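PDB 2YYS: proline iminopeptidase-related protein from Thermus thermophilus, which is of unknown function but probably acts as a peptidase with an alpha/beta hydrolase fold. Local coordinates for residues Asp19-Val30 / Leu50-Phe58; Val78-Leu86 / Val107-Gln118. One frame throughout, in Å; residues are numbered along the deposited sequence.

Contact 1: Asp19-Val30 / Leu50-Phe58; sequences DVGPVEGPALFV and LEGFRVVYF
Val-20 pairs with Val-55 as an antiparallel hydrogen-bonded pair. On the other edge of strand 54-58, Ala-27, Leu-28 and Phe-29 run parallel to Arg-54, Val-55 and Val-56. Strand 54-58 thus lies between strands 14-20 and 27-31. The parallel pairing is that of a beta-alpha-beta unit through helix 40-46, in the mixed sheet of an alpha/beta hydrolase fold. Leu-28 bonds strand 54-58 through both its backbone N and its O: N donates to Arg-54 O at 2.8 Å, and O accepts from Val-56 N.

The packing is tight on both faces of the sheet. On one face Val-56 lies over the Phe-29 ring, with CB 4.0 Å from the ring centroid as a CH-pi contact. Phe-97 and helix 78-91 also pack on Phe-29. On the other face Val-30 CG2 meets both Val-55 CG1 and Tyr-57 CD1, each at 3.7 Å. Leu-28 CD1 sits over a face of the Phe-53 ring, 3.6 Å from its centroid.

Arg-54 is buried and charged. Its CG is anti to the backbone N (chi1 -179°) and the chain is fully extended, which lifts the guanidinium off this face of the sheet, the one with Phe-29, to meet the carboxylate of Asp-19. The grip is side-on: NE bonds OD1 at 3.0 Å and NH2 bonds OD2 at 2.9 Å. The two planes are nearly coplanar, 12° apart. Arg-2 is a second salt-bridge partner of Asp-19 OD2.

The turn Pro-22 to Gly-25 is the looser, solvent side. Pro-22 and Val-23 in the turn, and Pro-26 just after it, are exposed. Val-23 CG2 covers one face of the guanidinium, and a water accepts from Arg-54 NH1 while donating to Val-23 O and Gly-25 O.

Two guanidinium groups thus share one buried carboxylate. This probably keeps Asp-19 ionised and fixes the rotation of Arg-54.

Contact 2: Val78-Leu86 / Val107-Gln118; sequences VDALVEDTL and VVALEVLRRFPQ
Val-82 is the apolar centre where helices 78-86 and 107-115 cross, their axes 9.0 Å apart at -64°. It is a knob in a hole made by Val-108, Glu-111, Val-112 and Arg-115. Its CG2 presses on Glu-111 CB at 3.4 Å. Its CG1, anti to the backbone N (chi1 166°), turns instead to Val-112 CG2. Nearer the start of both segments, Val-78 CG1 touches Val-107 CG1 and Leu-81 CD1 touches Val-108 CG2. Both helices pack on the central sheet of the alpha/beta hydrolase fold: Val-112 touches Leu-99 of strand 97-102, and Thr-85 touches Leu-31 of strand 27-31.

The aromatic contact lies just past the second helix. Leu-86 CG stands almost over the centre of the Phe-116 ring, 3.5 Å from the centroid and 10° off the normal. This is a CH-pi contact. Val-82 CG1 meets the same ring at its edge, in the ring plane.

The polar contacts run along the more open side. Arg-115 bends at chi3 and reaches Glu-83 end-on. NH1 at 3.1 Å and NH2 at 3.0 Å both bond OE1, on its anti side. A lysine in place of Glu-83 would probably set two positive charges against each other and leave the guanidinium free to swing away from Val-82. Asp-79 OD1 makes a long salt bridge to Arg-115 NH1, 3.9 Å away. Glu-111 is gripped side-on by Arg-114, and its OE2 is bonded by Tyr-210 OH.

The chemistry is therefore divided: branched aliphatic side chains fill the crossing, and acids and arginines line its border. Arg-115 joins Glu-83 to Asp-79, and a water, accepting from Arg-115 NH1, joins Asp-79 OD1 to Glu-111 OE1. The water and the arginines probably offset the repulsion between these acids.

Contact 1 closes before contact 2 opens along the chain, and their centres lie 18 Å apart. Contact 1 belongs to the central mixed sheet and joins strands 14-20, 27-31 and 54-58; the last two flank helix 40-46 in a beta-alpha-beta unit. Contact 2 joins helices 78-91 and 105-115, which pack on that sheet. Helix 78-91 follows strand 54-58 in sequence. The two contacts meet where Phe-58 CZ lies 3.9 Å from Thr-85 OG1. Strand 27-31, part of contact 1, also meets contact 2 through its last residue, Leu-31, which touches Thr-85 and Val-108. Together they build part of the sheet and one of its helical layers, as expected of an alpha/beta hydrolase core.

Contact 1: Asp19-Val30 / Leu50-Phe58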
loop_
_atom_site.group_PDB
_atom_site.type_symbol
_atom_site.label_atom_id
_atom_site.label_comp_id
_atom_site.label_asym_id
_atom_site.label_seq_id
_atom_site.Cartn_x
_atom_site.Cartn_y
_atom_site.Cartn_z
ATOM N N ASP A 19 11.181 1.685 -13.475
ATOM C CA ASP A 19 10.515 2.703 -14.248
ATOM C C ASP A 19 10.108 2.060 -15.565
ATOM O O ASP A 19 10.939 1.822 -16.443
ATOM C CB ASP A 19 11.510 3.852 -14.432
ATOM C CG ASP A 19 10.962 5.002 -15.231
ATOM O OD1 ASP A 19 9.786 4.987 -15.657
ATOM O OD2 ASP A 19 11.684 5.983 -15.492
ATOM N N VAL A 20 8.814 1.801 -15.709
ATOM C CA VAL A 20 8.300 0.904 -16.742
ATOM C C VAL A 20 7.250 1.575 -17.618
ATOM O O VAL A 20 6.395 2.288 -17.114
ATOM C CB VAL A 20 7.670 -0.324 -16.056
ATOM C CG1 VAL A 20 7.046 -1.251 -17.036
ATOM C CG2 VAL A 20 8.741 -1.066 -15.253
ATOM N N GLY A 21 7.290 1.313 -18.923
ATOM C CA GLY A 21 6.311 1.860 -19.851
ATOM C C GLY A 21 6.789 3.120 -20.567
ATOM O O GLY A 21 7.888 3.603 -20.309
ATOM N N PRO A 22 5.969 3.640 -21.483
ATOM C CA PRO A 22 6.357 4.796 -22.304
ATOM C C PRO A 22 6.782 5.986 -21.448
ATOM O O PRO A 22 6.067 6.358 -20.528
ATOM C CB PRO A 22 5.095 5.123 -23.125
ATOM C CG PRO A 22 4.049 4.148 -22.754
ATOM C CD PRO A 22 4.612 3.150 -21.785
ATOM N N VAL A 23 7.938 6.561 -21.747
ATOM C CA VAL A 23 8.516 7.618 -20.924
ATOM C C VAL A 23 7.648 8.890 -20.877
ATOM O O VAL A 23 7.691 9.637 -19.909
ATOM C CB VAL A 23 9.967 7.960 -21.384
ATOM C CG1 VAL A 23 9.987 8.717 -22.730
ATOM C CG2 VAL A 23 10.688 8.740 -20.318
ATOM N N GLU A 24 6.863 9.109 -21.922
ATOM C CA GLU A 24 6.015 10.288 -22.027
ATOM C C GLU A 24 4.546 9.963 -21.718
ATOM O O GLU A 24 3.702 10.848 -21.733
ATOM C CB GLU A 24 6.202 10.949 -23.413
ATOM C CG GLU A 24 7.413 11.890 -23.437
ATOM C CD GLU A 24 7.962 12.241 -24.831
ATOM O OE1 GLU A 24 7.687 11.531 -25.829
ATOM O OE2 GLU A 24 8.706 13.249 -24.922
ATOM N N GLY A 25 4.254 8.704 -21.393
ATOM C CA GLY A 25 2.911 8.303 -21.006
ATOM C C GLY A 25 2.497 8.870 -19.656
ATOM O O GLY A 25 3.333 9.380 -18.911
ATOM N N PRO A 26 1.210 8.776 -19.333
ATOM C CA PRO A 26 0.705 9.261 -18.043
ATOM C C PRO A 26 1.312 8.454 -16.906
ATOM O O PRO A 26 1.359 7.243 -17.013
ATOM C CB PRO A 26 -0.802 9.040 -18.137
ATOM C CG PRO A 26 -0.997 8.045 -19.216
ATOM C CD PRO A 26 0.151 8.192 -20.167
ATOM N N ALA A 27 1.762 9.119 -15.849
ATOM C CA ALA A 27 2.605 8.496 -14.846
ATOM C C ALA A 27 1.822 8.066 -13.604
ATOM O O ALA A 27 0.943 8.794 -13.135
ATOM C CB ALA A 27 3.703 9.441 -14.463
ATOM N N LEU A 28 2.154 6.876 -13.093
ATOM C CA LEU A 28 1.653 6.361 -11.817
ATOM C C LEU A 28 2.805 5.922 -10.957
ATOM O O LEU A 28 3.700 5.230 -11.443
ATOM C CB LEU A 28 0.748 5.144 -12.044
ATOM C CG LEU A 28 -0.474 5.432 -12.895
ATOM C CD1 LEU A 28 -1.163 4.153 -13.297
ATOM C CD2 LEU A 28 -1.428 6.340 -12.123
ATOM N N PHE A 29 2.780 6.319 -9.685
ATOM C CA PHE A 29 3.732 5.856 -8.698
ATOM C C PHE A 29 3.065 4.827 -7.797
ATOM O O PHE A 29 1.916 5.004 -7.380
ATOM C CB PHE A 29 4.266 7.042 -7.894
ATOM C CG PHE A 29 5.303 7.831 -8.636
ATOM C CD1 PHE A 29 6.620 7.807 -8.251
ATOM C CD2 PHE A 29 4.959 8.547 -9.766
ATOM C CE1 PHE A 29 7.580 8.517 -8.956
ATOM C CE2 PHE A 29 5.917 9.254 -10.475
ATOM C CZ PHE A 29 7.223 9.230 -10.075
ATOM N N VAL A 30 3.787 3.748 -7.502
ATOM C CA VAL A 30 3.235 2.637 -6.734
ATOM C C VAL A 30 3.795 2.682 -5.330
ATOM O O VAL A 30 5.009 2.745 -5.137
ATOM C CB VAL A 30 3.533 1.295 -7.402
ATOM C CG1 VAL A 30 2.954 0.113 -6.603
ATOM C CG2 VAL A 30 2.953 1.295 -8.790
ATOM N N LEU A 50 -1.730 -2.149 -16.826
ATOM C CA LEU A 50 -1.108 -0.824 -16.798
ATOM C C LEU A 50 -0.253 -0.490 -18.029
ATOM O O LEU A 50 0.613 0.389 -17.979
ATOM C CB LEU A 50 -0.266 -0.692 -15.521
ATOM C CG LEU A 50 -1.037 -0.724 -14.199
ATOM C CD1 LEU A 50 -0.075 -0.541 -13.033
ATOM C CD2 LEU A 50 -2.151 0.323 -14.130
ATOM N N GLU A 51 -0.484 -1.180 -19.138
ATOM C CA GLU A 51 0.257 -0.867 -20.356
ATOM C C GLU A 51 -0.226 0.498 -20.850
ATOM O O GLU A 51 -1.392 0.855 -20.672
ATOM C CB GLU A 51 0.086 -1.972 -21.403
ATOM C CG GLU A 51 0.954 -3.196 -21.084
ATOM C CD GLU A 51 0.619 -4.421 -21.929
ATOM O OE1 GLU A 51 0.040 -4.254 -23.029
ATOM O OE2 GLU A 51 0.940 -5.555 -21.489
ATOM N N GLY A 52 0.671 1.298 -21.400
ATOM C CA GLY A 52 0.303 2.672 -21.719
ATOM C C GLY A 52 0.229 3.623 -20.518
ATOM O O GLY A 52 -0.208 4.773 -20.656
ATOM N N PHE A 53 0.624 3.165 -19.336
ATOM C CA PHE A 53 1.028 4.088 -18.285
ATOM C C PHE A 53 2.537 3.989 -18.148
ATOM O O PHE A 53 3.129 2.965 -18.450
ATOM C CB PHE A 53 0.383 3.747 -16.948
ATOM C CG PHE A 53 -1.068 4.129 -16.840
ATOM C CD1 PHE A 53 -1.441 5.402 -16.427
ATOM C CD2 PHE A 53 -2.060 3.201 -17.115
ATOM C CE1 PHE A 53 -2.783 5.740 -16.296
ATOM C CE2 PHE A 53 -3.401 3.536 -16.997
ATOM C CZ PHE A 53 -3.765 4.804 -16.587
ATOM N N ARG A 54 3.156 5.075 -17.720
ATOM C CA ARG A 54 4.494 5.013 -17.174
ATOM C C ARG A 54 4.336 4.707 -15.695
ATOM O O ARG A 54 3.808 5.523 -14.936
ATOM C CB ARG A 54 5.208 6.338 -17.358
ATOM C CG ARG A 54 6.626 6.343 -16.839
ATOM C CD ARG A 54 7.303 7.646 -17.043
ATOM N NE ARG A 54 8.666 7.645 -16.547
ATOM C CZ ARG A 54 9.453 8.702 -16.548
ATOM N NH1 ARG A 54 9.020 9.864 -17.016
ATOM N NH2 ARG A 54 10.681 8.606 -16.081
ATOM N N VAL A 55 4.779 3.526 -15.285
ATOM C CA VAL A 55 4.600 3.079 -13.920
ATOM C C VAL A 55 5.956 2.998 -13.212
ATOM O O VAL A 55 6.884 2.319 -13.667
ATOM C CB VAL A 55 3.917 1.711 -13.863
ATOM C CG1 VAL A 55 3.521 1.390 -12.440
ATOM C CG2 VAL A 55 2.717 1.680 -14.765
ATOM N N VAL A 56 6.040 3.678 -12.082
ATOM C CA VAL A 56 7.246 3.699 -11.284
ATOM C C VAL A 56 6.994 2.833 -10.052
ATOM O O VAL A 56 6.351 3.270 -9.074
ATOM C CB VAL A 56 7.611 5.149 -10.902
ATOM C CG1 VAL A 56 8.905 5.190 -10.118
ATOM C CG2 VAL A 56 7.725 5.990 -12.142
ATOM N N TYR A 57 7.428 1.582 -10.134
ATOM C CA TYR A 57 7.433 0.699 -8.978
ATOM C C TYR A 57 8.709 0.994 -8.221
ATOM O O TYR A 57 9.768 1.116 -8.818
ATOM C CB TYR A 57 7.384 -0.785 -9.377
ATOM C CG TYR A 57 6.270 -1.162 -10.331
ATOM C CD1 TYR A 57 5.026 -1.552 -9.864
ATOM C CD2 TYR A 57 6.475 -1.151 -11.706
ATOM C CE1 TYR A 57 4.006 -1.910 -10.748
ATOM C CE2 TYR A 57 5.473 -1.503 -12.588
ATOM C CZ TYR A 57 4.238 -1.883 -12.105
ATOM O OH TYR A 57 3.236 -2.223 -13.000
ATOM N N PHE A 58 8.608 1.166 -6.917
ATOM C CA PHE A 58 9.801 1.328 -6.113
ATOM C C PHE A 58 9.651 0.740 -4.734
ATOM O O PHE A 58 8.534 0.586 -4.218
ATOM C CB PHE A 58 10.254 2.798 -6.068
ATOM C CG PHE A 58 9.366 3.711 -5.269
ATOM C CD1 PHE A 58 9.744 4.125 -4.006
ATOM C CD2 PHE A 58 8.198 4.228 -5.815
ATOM C CE1 PHE A 58 8.952 4.987 -3.275
ATOM C CE2 PHE A 58 7.391 5.100 -5.086
ATOM C CZ PHE A 58 7.764 5.483 -3.820
HETATM O O HOH W 1 6.057 10.516 -18.022
HETATM O O HOH W 2 6.466 1.959 -2.860
#

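Contact 2: Val78-Leu86 / Val107-Gln118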
loop_
_atom_site.group_PDB
_atom_site.type_symbol
_atom_site.label_atom_id
_atom_site.label_comp_id
_atom_site.label_asym_id
_atom_site.label_seq_id
_atom_site.Cartn_x
_atom_site.Cartn_y
_atom_site.Cartn_z
ATOM N N VAL A 78 6.314 8.695 8.261
ATOM C CA VAL A 78 5.381 8.921 7.164
ATOM C C VAL A 78 5.830 10.101 6.303
ATOM O O VAL A 78 5.834 10.004 5.080
ATOM C CB VAL A 78 3.943 9.146 7.701
ATOM C CG1 VAL A 78 3.002 9.621 6.599
ATOM C CG2 VAL A 78 3.418 7.873 8.276
ATOM N N ASP A 79 6.219 11.204 6.946
ATOM C CA ASP A 79 6.694 12.395 6.238
ATOM C C ASP A 79 7.839 12.069 5.282
ATOM O O ASP A 79 7.860 12.541 4.162
ATOM C CB ASP A 79 7.156 13.483 7.230
ATOM C CG ASP A 79 5.990 14.162 7.976
ATOM O OD1 ASP A 79 4.805 13.950 7.631
ATOM O OD2 ASP A 79 6.181 14.937 8.936
ATOM N N ALA A 80 8.803 11.290 5.742
ATOM C CA ALA A 80 9.950 10.923 4.914
ATOM C C ALA A 80 9.519 10.092 3.703
ATOM O O ALA A 80 10.020 10.305 2.603
ATOM C CB ALA A 80 10.978 10.162 5.735
ATOM N N LEU A 81 8.582 9.165 3.901
ATOM C CA LEU A 81 8.067 8.347 2.801
ATOM C C LEU A 81 7.320 9.194 1.772
ATOM O O LEU A 81 7.398 8.953 0.576
ATOM C CB LEU A 81 7.146 7.239 3.332
ATOM C CG LEU A 81 7.759 6.184 4.266
ATOM C CD1 LEU A 81 6.792 5.018 4.518
ATOM C CD2 LEU A 81 9.070 5.643 3.745
ATOM N N VAL A 82 6.594 10.190 2.259
ATOM C CA VAL A 82 5.857 11.099 1.409
ATOM C C VAL A 82 6.816 11.943 0.586
ATOM O O VAL A 82 6.690 12.041 -0.633
ATOM C CB VAL A 82 4.943 11.986 2.271
ATOM C CG1 VAL A 82 4.402 13.178 1.493
ATOM C CG2 VAL A 82 3.797 11.146 2.827
ATOM N N GLU A 83 7.803 12.512 1.258
ATOM C CA GLU A 83 8.749 13.424 0.621
ATOM C C GLU A 83 9.630 12.683 -0.390
ATOM O O GLU A 83 9.915 13.201 -1.473
ATOM C CB GLU A 83 9.570 14.137 1.705
ATOM C CG GLU A 83 8.739 15.213 2.422
ATOM C CD GLU A 83 9.127 15.459 3.879
ATOM O OE1 GLU A 83 8.263 15.948 4.654
ATOM O OE2 GLU A 83 10.282 15.164 4.261
ATOM N N ASP A 84 10.008 11.448 -0.047
ATOM C CA ASP A 84 10.737 10.578 -0.957
ATOM C C ASP A 84 9.988 10.399 -2.264
ATOM O O ASP A 84 10.589 10.351 -3.316
ATOM C CB ASP A 84 10.909 9.186 -0.347
ATOM C CG ASP A 84 12.048 9.105 0.636
ATOM O OD1 ASP A 84 12.798 10.098 0.809
ATOM O OD2 ASP A 84 12.261 8.054 1.268
ATOM N N THR A 85 8.671 10.278 -2.188
ATOM C CA THR A 85 7.887 10.030 -3.385
ATOM C C THR A 85 8.044 11.217 -4.340
ATOM O O THR A 85 8.269 11.036 -5.531
ATOM C CB THR A 85 6.415 9.783 -3.026
ATOM O OG1 THR A 85 6.323 8.697 -2.093
ATOM C CG2 THR A 85 5.635 9.313 -4.242
ATOM N N LEU A 86 7.939 12.426 -3.804
ATOM C CA LEU A 86 8.091 13.638 -4.611
ATOM C C LEU A 86 9.515 13.807 -5.107
ATOM O O LEU A 86 9.713 14.173 -6.253
ATOM C CB LEU A 86 7.680 14.884 -3.830
ATOM C CG LEU A 86 6.220 15.283 -3.988
ATOM C CD1 LEU A 86 5.916 15.710 -5.421
ATOM C CD2 LEU A 86 5.272 14.139 -3.532
ATOM N N VAL A 107 -1.749 5.408 3.554
ATOM C CA VAL A 107 -1.453 6.590 4.371
ATOM C C VAL A 107 -0.454 7.478 3.656
ATOM O O VAL A 107 -0.584 8.708 3.669
ATOM C CB VAL A 107 -0.910 6.234 5.779
ATOM C CG1 VAL A 107 -0.465 7.489 6.542
ATOM C CG2 VAL A 107 -1.970 5.536 6.580
ATOM N N VAL A 108 0.546 6.856 3.035
ATOM C CA VAL A 108 1.547 7.612 2.315
ATOM C C VAL A 108 0.886 8.312 1.127
ATOM O O VAL A 108 1.123 9.484 0.905
ATOM C CB VAL A 108 2.732 6.733 1.837
ATOM C CG1 VAL A 108 3.758 7.574 1.101
ATOM C CG2 VAL A 108 3.389 6.012 3.028
ATOM N N ALA A 109 0.051 7.598 0.381
ATOM C CA ALA A 109 -0.634 8.170 -0.782
ATOM C C ALA A 109 -1.546 9.350 -0.416
ATOM O O ALA A 109 -1.557 10.361 -1.096
ATOM C CB ALA A 109 -1.445 7.106 -1.484
ATOM N N LEU A 110 -2.306 9.201 0.659
ATOM C CA LEU A 110 -3.197 10.259 1.123
ATOM C C LEU A 110 -2.422 11.485 1.593
ATOM O O LEU A 110 -2.828 12.604 1.323
ATOM C CB LEU A 110 -4.115 9.744 2.231
ATOM C CG LEU A 110 -5.107 8.716 1.689
ATOM C CD1 LEU A 110 -5.625 7.819 2.790
ATOM C CD2 LEU A 110 -6.250 9.411 0.973
ATOM N N GLU A 111 -1.294 11.277 2.263
ATOM C CA GLU A 111 -0.429 12.387 2.643
ATOM C C GLU A 111 0.239 13.048 1.435
ATOM O O GLU A 111 0.400 14.266 1.420
ATOM C CB GLU A 111 0.621 11.944 3.656
ATOM C CG GLU A 111 0.073 11.887 5.064
ATOM C CD GLU A 111 -0.293 13.269 5.572
ATOM O OE1 GLU A 111 0.641 14.067 5.834
ATOM O OE2 GLU A 111 -1.509 13.563 5.661
ATOM N N VAL A 112 0.613 12.261 0.428
ATOM C CA VAL A 112 1.133 12.830 -0.820
ATOM C C VAL A 112 0.057 13.704 -1.478
ATOM O O VAL A 112 0.328 14.828 -1.869
ATOM C CB VAL A 112 1.618 11.743 -1.798
ATOM C CG1 VAL A 112 1.810 12.311 -3.198
ATOM C CG2 VAL A 112 2.914 11.119 -1.316
ATOM N N LEU A 113 -1.159 13.189 -1.601
ATOM C CA LEU A 113 -2.264 13.981 -2.157
ATOM C C LEU A 113 -2.516 15.267 -1.373
ATOM O O LEU A 113 -2.695 16.329 -1.953
ATOM C CB LEU A 113 -3.550 13.165 -2.199
ATOM C CG LEU A 113 -3.657 12.107 -3.290
ATOM C CD1 LEU A 113 -4.772 11.135 -2.932
ATOM C CD2 LEU A 113 -3.909 12.734 -4.632
ATOM N N ARG A 114 -2.516 15.175 -0.052
ATOM C CA ARG A 114 -2.855 16.320 0.778
ATOM C C ARG A 114 -1.827 17.436 0.611
ATOM O O ARG A 114 -2.188 18.608 0.496
ATOM C CB ARG A 114 -2.943 15.900 2.239
ATOM C CG ARG A 114 -3.502 16.982 3.158
ATOM C CD ARG A 114 -3.535 16.592 4.620
ATOM N NE ARG A 114 -2.205 16.327 5.166
ATOM C CZ ARG A 114 -1.302 17.248 5.523
ATOM N NH1 ARG A 114 -1.550 18.548 5.403
ATOM N NH2 ARG A 114 -0.136 16.867 6.013
ATOM N N ARG A 115 -0.553 17.061 0.568
ATOM C CA ARG A 115 0.530 18.036 0.542
ATOM C C ARG A 115 0.920 18.476 -0.861
ATOM O O ARG A 115 1.537 19.517 -1.021
ATOM C CB ARG A 115 1.764 17.479 1.262
ATOM C CG ARG A 115 1.502 17.202 2.724
ATOM C CD ARG A 115 2.631 16.539 3.457
ATOM N NE ARG A 115 3.869 17.277 3.280
ATOM C CZ ARG A 115 5.070 16.832 3.611
ATOM N NH1 ARG A 115 5.230 15.629 4.150
ATOM N NH2 ARG A 115 6.127 17.604 3.404
ATOM N N PHE A 116 0.569 17.706 -1.884
ATOM C CA PHE A 116 1.181 17.911 -3.202
ATOM C C PHE A 116 0.148 17.904 -4.337
ATOM O O PHE A 116 -0.393 16.862 -4.688
ATOM C CB PHE A 116 2.312 16.900 -3.427
ATOM C CG PHE A 116 3.487 17.122 -2.514
ATOM C CD1 PHE A 116 4.285 18.258 -2.658
ATOM C CD2 PHE A 116 3.772 16.235 -1.478
ATOM C CE1 PHE A 116 5.369 18.496 -1.794
ATOM C CE2 PHE A 116 4.855 16.461 -0.609
ATOM C CZ PHE A 116 5.648 17.595 -0.769
ATOM N N PRO A 117 -0.129 19.084 -4.899
ATOM C CA PRO A 117 -1.101 19.197 -5.994
ATOM C C PRO A 117 -0.620 18.526 -7.294
ATOM O O PRO A 117 -1.425 18.274 -8.188
ATOM C CB PRO A 117 -1.300 20.720 -6.140
ATOM C CG PRO A 117 -0.070 21.327 -5.612
ATOM C CD PRO A 117 0.439 20.394 -4.532
ATOM N N GLN A 118 0.670 18.204 -7.359
ATOM C CA GLN A 118 1.244 17.398 -8.441
ATOM C C GLN A 118 0.622 16.000 -8.522
ATOM O O GLN A 118 0.585 15.406 -9.590
ATOM C CB GLN A 118 2.758 17.222 -8.253
ATOM C CG GLN A 118 3.566 18.500 -8.337
ATOM C CD GLN A 118 3.860 19.092 -6.969
ATOM O OE1 GLN A 118 3.005 19.078 -6.083
ATOM N NE2 GLN A 118 5.064 19.613 -6.796
HETATM O O HOH W 3 3.388 13.705 5.364
#